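PDB 5AEC: 3,6-diketocamphane 1,6-monooxygenase from Pseudomonas putida, which catalyses the FMNH2- and oxygen-dependent Baeyer-Villiger oxidation of a diketocamphane to its lactone, part of the breakdown of (-)-camphor. Local coordinates for residues Ile107-Tyr112 / Asn138-Val143; Ser256-Cys261 / Gln345-Asp350. One frame throughout, in Å; residues are numbered along the deposited sequence. Where two conformers were deposited one is given.

Contact 1: Ile107-Tyr112 / Asn138-Val143. With PIN (piperazine-N,N'-bis(2-ethanesulfonic acid)), chain C; SO4 (sulfate ion), chain I.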
# COMPACT_ATOMS: atom_id res chain seq x y z
N ILE A 107 -5.01 13.47 -7.53
CA ILE A 107 -5.56 12.61 -8.55
C ILE A 107 -5.01 13.02 -9.92
O ILE A 107 -4.73 14.20 -10.15
CB ILE A 107 -7.12 12.63 -8.56
CG1 ILE A 107 -7.66 14.00 -8.96
CG2 ILE A 107 -7.62 12.22 -7.19
CD1 ILE A 107 -9.16 14.01 -9.15
N GLY A 108 -4.85 12.02 -10.79
CA GLY A 108 -4.33 12.22 -12.12
C GLY A 108 -4.74 11.11 -13.10
O GLY A 108 -5.27 10.07 -12.71
N ALA A 109 -4.49 11.39 -14.37
CA ALA A 109 -4.77 10.47 -15.47
C ALA A 109 -3.55 9.64 -15.83
O ALA A 109 -3.70 8.49 -16.21
CB ALA A 109 -5.27 11.25 -16.69
N GLY A 110 -2.35 10.20 -15.69
CA GLY A 110 -1.11 9.52 -15.99
C GLY A 110 -0.61 9.95 -17.36
O GLY A 110 -1.35 9.83 -18.36
N ALA A 111 0.61 10.44 -17.40
CA ALA A 111 1.22 11.04 -18.60
C ALA A 111 2.22 10.13 -19.34
O ALA A 111 2.89 10.61 -20.25
CB ALA A 111 1.93 12.34 -18.22
N TYR A 112 2.29 8.84 -18.98
CA TYR A 112 3.25 7.90 -19.52
C TYR A 112 2.47 6.78 -20.22
O TYR A 112 1.91 5.90 -19.56
CB TYR A 112 4.14 7.36 -18.41
CG TYR A 112 5.03 8.44 -17.88
CD1 TYR A 112 6.24 8.72 -18.49
CD2 TYR A 112 4.62 9.26 -16.83
CE1 TYR A 112 7.06 9.73 -18.00
CE2 TYR A 112 5.43 10.31 -16.36
CZ TYR A 112 6.64 10.54 -16.98
OH TYR A 112 7.45 11.57 -16.55
N ASN A 138 -10.85 6.86 -22.73
CA ASN A 138 -10.44 8.24 -22.52
C ASN A 138 -10.02 8.38 -21.06
O ASN A 138 -10.86 8.21 -20.18
CB ASN A 138 -11.61 9.16 -22.84
CG ASN A 138 -11.29 10.62 -22.62
OD1 ASN A 138 -11.15 11.09 -21.49
ND2 ASN A 138 -11.14 11.34 -23.70
N LEU A 139 -8.75 8.66 -20.81
CA LEU A 139 -8.21 8.72 -19.44
C LEU A 139 -8.93 9.75 -18.58
O LEU A 139 -9.12 9.53 -17.39
CB LEU A 139 -6.71 9.01 -19.43
CG LEU A 139 -5.74 7.97 -19.98
CD1 LEU A 139 -4.33 8.53 -20.03
CD2 LEU A 139 -5.77 6.69 -19.17
N ASN A 140 -9.28 10.89 -19.16
CA ASN A 140 -9.99 11.92 -18.40
C ASN A 140 -11.37 11.48 -17.97
O ASN A 140 -11.76 11.74 -16.85
CB ASN A 140 -10.02 13.26 -19.13
CG ASN A 140 -8.65 13.91 -19.22
OD1 ASN A 140 -7.80 13.77 -18.32
ND2 ASN A 140 -8.42 14.60 -20.30
N ASP A 141 -12.07 10.75 -18.84
CA ASP A 141 -13.38 10.19 -18.50
C ASP A 141 -13.26 9.13 -17.43
O ASP A 141 -14.15 9.01 -16.55
CB ASP A 141 -14.04 9.59 -19.74
CG ASP A 141 -14.45 10.68 -20.75
OD1 ASP A 141 -14.43 11.90 -20.41
OD2 ASP A 141 -14.75 10.32 -21.90
N MET A 142 -12.16 8.38 -17.50
CA MET A 142 -11.84 7.37 -16.47
C MET A 142 -11.58 8.02 -15.10
O MET A 142 -12.13 7.57 -14.08
CB MET A 142 -10.67 6.50 -16.89
CG MET A 142 -10.94 5.62 -18.10
SD MET A 142 -9.52 4.68 -18.66
CE MET A 142 -9.59 3.23 -17.60
N VAL A 143 -10.87 9.13 -15.10
CA VAL A 143 -10.70 9.95 -13.88
C VAL A 143 -12.06 10.38 -13.30
O VAL A 143 -12.30 10.25 -12.10
CB VAL A 143 -9.76 11.14 -14.12
CG1 VAL A 143 -9.74 12.12 -12.94
CG2 VAL A 143 -8.35 10.66 -14.40
C1 PIN C . 5.95 10.80 -22.14
C2 PIN C . 6.77 12.09 -21.95
N1 PIN C . 6.18 13.18 -21.15
C3 PIN C . 7.14 14.30 -21.17
C4 PIN C . 5.91 12.76 -19.76
C1' PIN C . 5.27 16.04 -16.93
C2' PIN C . 6.38 16.13 -17.99
N1' PIN C . 6.56 14.98 -18.92
C3' PIN C . 5.51 13.93 -18.89
C4' PIN C . 6.67 15.46 -20.31
S1 PIN C . 7.04 9.60 -22.56
S1' PIN C . 4.75 17.56 -16.54
O1 PIN C . 7.92 9.33 -21.45
O2 PIN C . 7.82 10.05 -23.68
O3 PIN C . 6.38 8.16 -22.97
O1' PIN C . 4.10 18.13 -17.69
O2' PIN C . 5.89 18.35 -16.15
O3' PIN C . 3.67 17.52 -15.30
S SO4 I . -1.60 13.67 -15.16
O1 SO4 I . -3.06 13.89 -15.18
O2 SO4 I . -1.14 12.49 -14.38
O3 SO4 I . -1.16 13.56 -16.56
O4 SO4 I . -1.00 14.82 -14.46

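Contact 2: Ser256-Cys261 / Gln345-Asp350. With GOL (glycerol), chain H.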
# COMPACT_ATOMS: atom_id res chain seq x y z
N SER A 256 5.70 24.03 -7.35
CA SER A 256 6.84 23.13 -7.30
C SER A 256 8.08 23.82 -7.91
O SER A 256 8.01 24.31 -9.04
CB SER A 256 6.51 21.87 -8.10
OG SER A 256 7.55 20.94 -8.06
N HIS A 257 9.19 23.84 -7.18
CA HIS A 257 10.45 24.49 -7.62
C HIS A 257 11.62 23.64 -7.26
O HIS A 257 11.58 22.91 -6.24
CB HIS A 257 10.69 25.81 -6.88
CG HIS A 257 9.81 26.95 -7.30
ND1 HIS A 257 10.13 27.80 -8.35
CD2 HIS A 257 8.67 27.44 -6.76
CE1 HIS A 257 9.19 28.72 -8.45
NE2 HIS A 257 8.30 28.54 -7.49
N THR A 258 12.70 23.78 -8.04
CA THR A 258 14.02 23.37 -7.58
C THR A 258 14.54 24.43 -6.62
O THR A 258 14.55 25.62 -6.95
CB THR A 258 15.01 23.23 -8.76
OG1 THR A 258 14.51 22.27 -9.69
CG2 THR A 258 16.38 22.79 -8.27
N VAL A 259 14.93 24.01 -5.42
CA VAL A 259 15.32 24.93 -4.35
C VAL A 259 16.51 24.34 -3.61
O VAL A 259 16.49 23.17 -3.20
CB VAL A 259 14.18 25.17 -3.35
CG1 VAL A 259 14.50 26.35 -2.43
CG2 VAL A 259 12.86 25.44 -4.07
N PHE A 260 17.54 25.15 -3.43
CA PHE A 260 18.71 24.72 -2.66
C PHE A 260 19.38 25.87 -1.96
O PHE A 260 19.79 26.82 -2.61
CB PHE A 260 19.75 23.99 -3.52
CG PHE A 260 20.78 23.28 -2.70
CD1 PHE A 260 21.92 23.94 -2.26
CD2 PHE A 260 20.58 21.96 -2.30
CE1 PHE A 260 22.85 23.30 -1.46
CE2 PHE A 260 21.50 21.31 -1.51
CZ PHE A 260 22.65 21.98 -1.09
N CYS A 261 19.52 25.71 -0.64
CA CYS A 261 20.10 26.74 0.20
C CYS A 261 21.37 26.28 0.89
O CYS A 261 21.45 25.15 1.40
CB CYS A 261 19.09 27.18 1.24
SG CYS A 261 18.08 28.55 0.69
N GLN A 345 6.84 24.07 -2.85
CA GLN A 345 6.98 22.60 -2.88
C GLN A 345 8.36 22.28 -3.44
O GLN A 345 8.56 22.43 -4.64
CB GLN A 345 5.84 21.96 -3.70
CG GLN A 345 5.37 20.61 -3.15
CD GLN A 345 4.51 20.72 -1.89
OE1 GLN A 345 3.78 21.68 -1.72
NE2 GLN A 345 4.57 19.70 -1.02
N VAL A 346 9.30 21.91 -2.58
CA VAL A 346 10.70 21.69 -2.98
C VAL A 346 10.81 20.32 -3.64
O VAL A 346 10.49 19.30 -3.02
CB VAL A 346 11.67 21.76 -1.76
CG1 VAL A 346 13.09 21.43 -2.15
CG2 VAL A 346 11.60 23.13 -1.09
N GLU A 347 11.33 20.28 -4.86
CA GLU A 347 11.59 19.04 -5.57
C GLU A 347 12.79 18.31 -4.96
O GLU A 347 13.92 18.84 -4.91
CB GLU A 347 11.77 19.31 -7.09
CG GLU A 347 10.51 19.90 -7.72
CD GLU A 347 10.58 20.21 -9.22
OE1 GLU A 347 11.52 19.77 -9.91
OE2 GLU A 347 9.65 20.93 -9.70
N ALA A 348 12.54 17.10 -4.47
CA ALA A 348 13.56 16.30 -3.83
C ALA A 348 14.50 15.69 -4.84
O ALA A 348 14.10 15.29 -5.92
CB ALA A 348 12.95 15.20 -2.99
N HIS A 349 15.76 15.60 -4.47
CA HIS A 349 16.76 14.90 -5.28
C HIS A 349 17.49 13.85 -4.46
O HIS A 349 17.32 13.75 -3.23
CB HIS A 349 17.69 15.90 -5.95
CG HIS A 349 17.09 16.53 -7.16
ND1 HIS A 349 17.12 15.92 -8.39
CD2 HIS A 349 16.34 17.65 -7.30
CE1 HIS A 349 16.44 16.66 -9.26
NE2 HIS A 349 15.99 17.73 -8.62
N ASP A 350 18.25 13.02 -5.16
CA ASP A 350 18.87 11.85 -4.58
C ASP A 350 20.13 12.23 -3.82
O ASP A 350 21.23 12.19 -4.35
CB ASP A 350 19.20 10.83 -5.67
CG ASP A 350 19.73 9.52 -5.10
OD1 ASP A 350 20.10 9.45 -3.93
OD2 ASP A 350 19.77 8.55 -5.85
C1 GOL H . 10.29 22.86 -12.37
O1 GOL H . 9.98 21.46 -12.40
C2 GOL H . 11.35 23.22 -11.33
O2 GOL H . 12.40 22.27 -11.30
C3 GOL H . 11.98 24.57 -11.64
O3 GOL H . 12.71 25.04 -10.51
O HOH W 1 14.02 19.73 -9.48
O HOH W 2 15.33 21.34 -5.09

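Contact 1: Ile107-Tyr112 / Asn138-Val143
Ala109, just past the end of strand 105-108, sets its methyl against the first turn of helix 139-155, where Leu139 and Val143, one turn apart, receive it. Followed outward, Leu139 has its CB 3.8 Å from Ala109 CB; CG is then carried beside the backbone N and anti to the carbonyl carbon (chi1 -67°), which sends the two methyls toward the 107-112 backbone. CD1 ends 3.7 Å from Gly110 O, while CD2 approaches the carbonyl oxygen of Ala109. Val143 adds its CG2 branch, 3.6 Å from Gly108 O and also against Ala109 CA; its other branch, CG1, turns to Ile107 CD1 with a looser approach of 4.3 Å. Asn140, which is exposed, brings OD1 to within 3.9 Å of Ala109 CB. No hydrogen bond joins the two segments. The helix start is fixed within itself, Asn138 serving as N-cap with OD1 accepting from Asp141 N.

The polar backbone is used on a sulfate: Ala109 N gives a nearly straight bond to O1 (3.0 Å, 170°) and Gly110 N a more bent one to O2 (2.9 Å). The sulfate, probably from the crystallisation liquor, sits so close to Gly108 CA that a CB there would meet its O2. The piperazine C4 of the buffer molecule lies over one face of the Tyr112 ring, 3.6 Å from CZ, and that ring also meets that of His46. Replacing Tyr112 by alanine would probably strip the buffer molecule of this flat support and leave His46 without its ring partner.

The helix thus holds the loop through van der Waals contacts, mostly of aliphatic carbons, some of them against carbonyl oxygens, leaving two consecutive amides turned to an anion; with the FMN-binding residue Pro208 nearby, this is consistent with an anion-binding place beside the flavin site.

Contact 2: Ser256-Cys261 / Gln345-Asp350
Two adjacent parallel strands of the TIM-type barrel of the bacterial luciferase family meet where strand 343-347 ends and strand 254-261 is interrupted, close to the FMN-binding residue His10. The backbone ladder is short: His257 N donates to Gln345 O (3.0 Å), and His257 O then accepts from Glu347 N (3.0 Å). A CA-H...O contact from Ser256 to Gln345 O supplements the first.

Glu347 carries most of the side-chain contact. Its CG stands beside the backbone N (chi1 -62°) and the chain is extended beyond it, which brings the carboxylate alongside Ser256. Ser256 OG donates to OE2 at 2.7 Å, on the anti side and 17° out of the carboxylate plane. A glycerol, probably from the crystallisation liquor, bonds to both oxygens, O1 donating to OE2 (2.8 Å) and O2 to OE1 (3.0 Å), and the same glycerol accepts from Thr258 N through O3. Water 1 links OE1, Thr258 OG1 and His349 NE2, lying in plane at the edge of the His349 ring. Where the strands part, water 2 bridges Val259 N and Glu347 O.

The side chains of Val259 and Val346 cross at about a right angle, CG2 to CG2 at 4.0 Å. Helix 355-369 covers this pair through Ile365 and Trp358, whereas strand 4-9 brings Ile8 against Ser256, Gln345 and Glu347, and helix 276-291 packs on Thr258 and His349.

How the contacts relate
Both contacts draw on the same parallel barrel sheet, but on opposite sides of the chain's centre, their own centres about 26 Å apart. Contact 1 lies at the surface, joining the end of one strand to the start of a helix; contact 2 is buried and joins strand to strand. Their chemistry follows: the first is largely apolar and has no hydrogen bond between its segments, whereas the second relies on backbone ladder bonds, a serine-carboxylate bond and bridging waters. Each lies near FMN-binding residues, Met76 being close to both, and each has a small molecule, probably from the crystallisation liquor, bound at its edge: sulfate past strand 105-108, glycerol beside the interruption of strand 254-261.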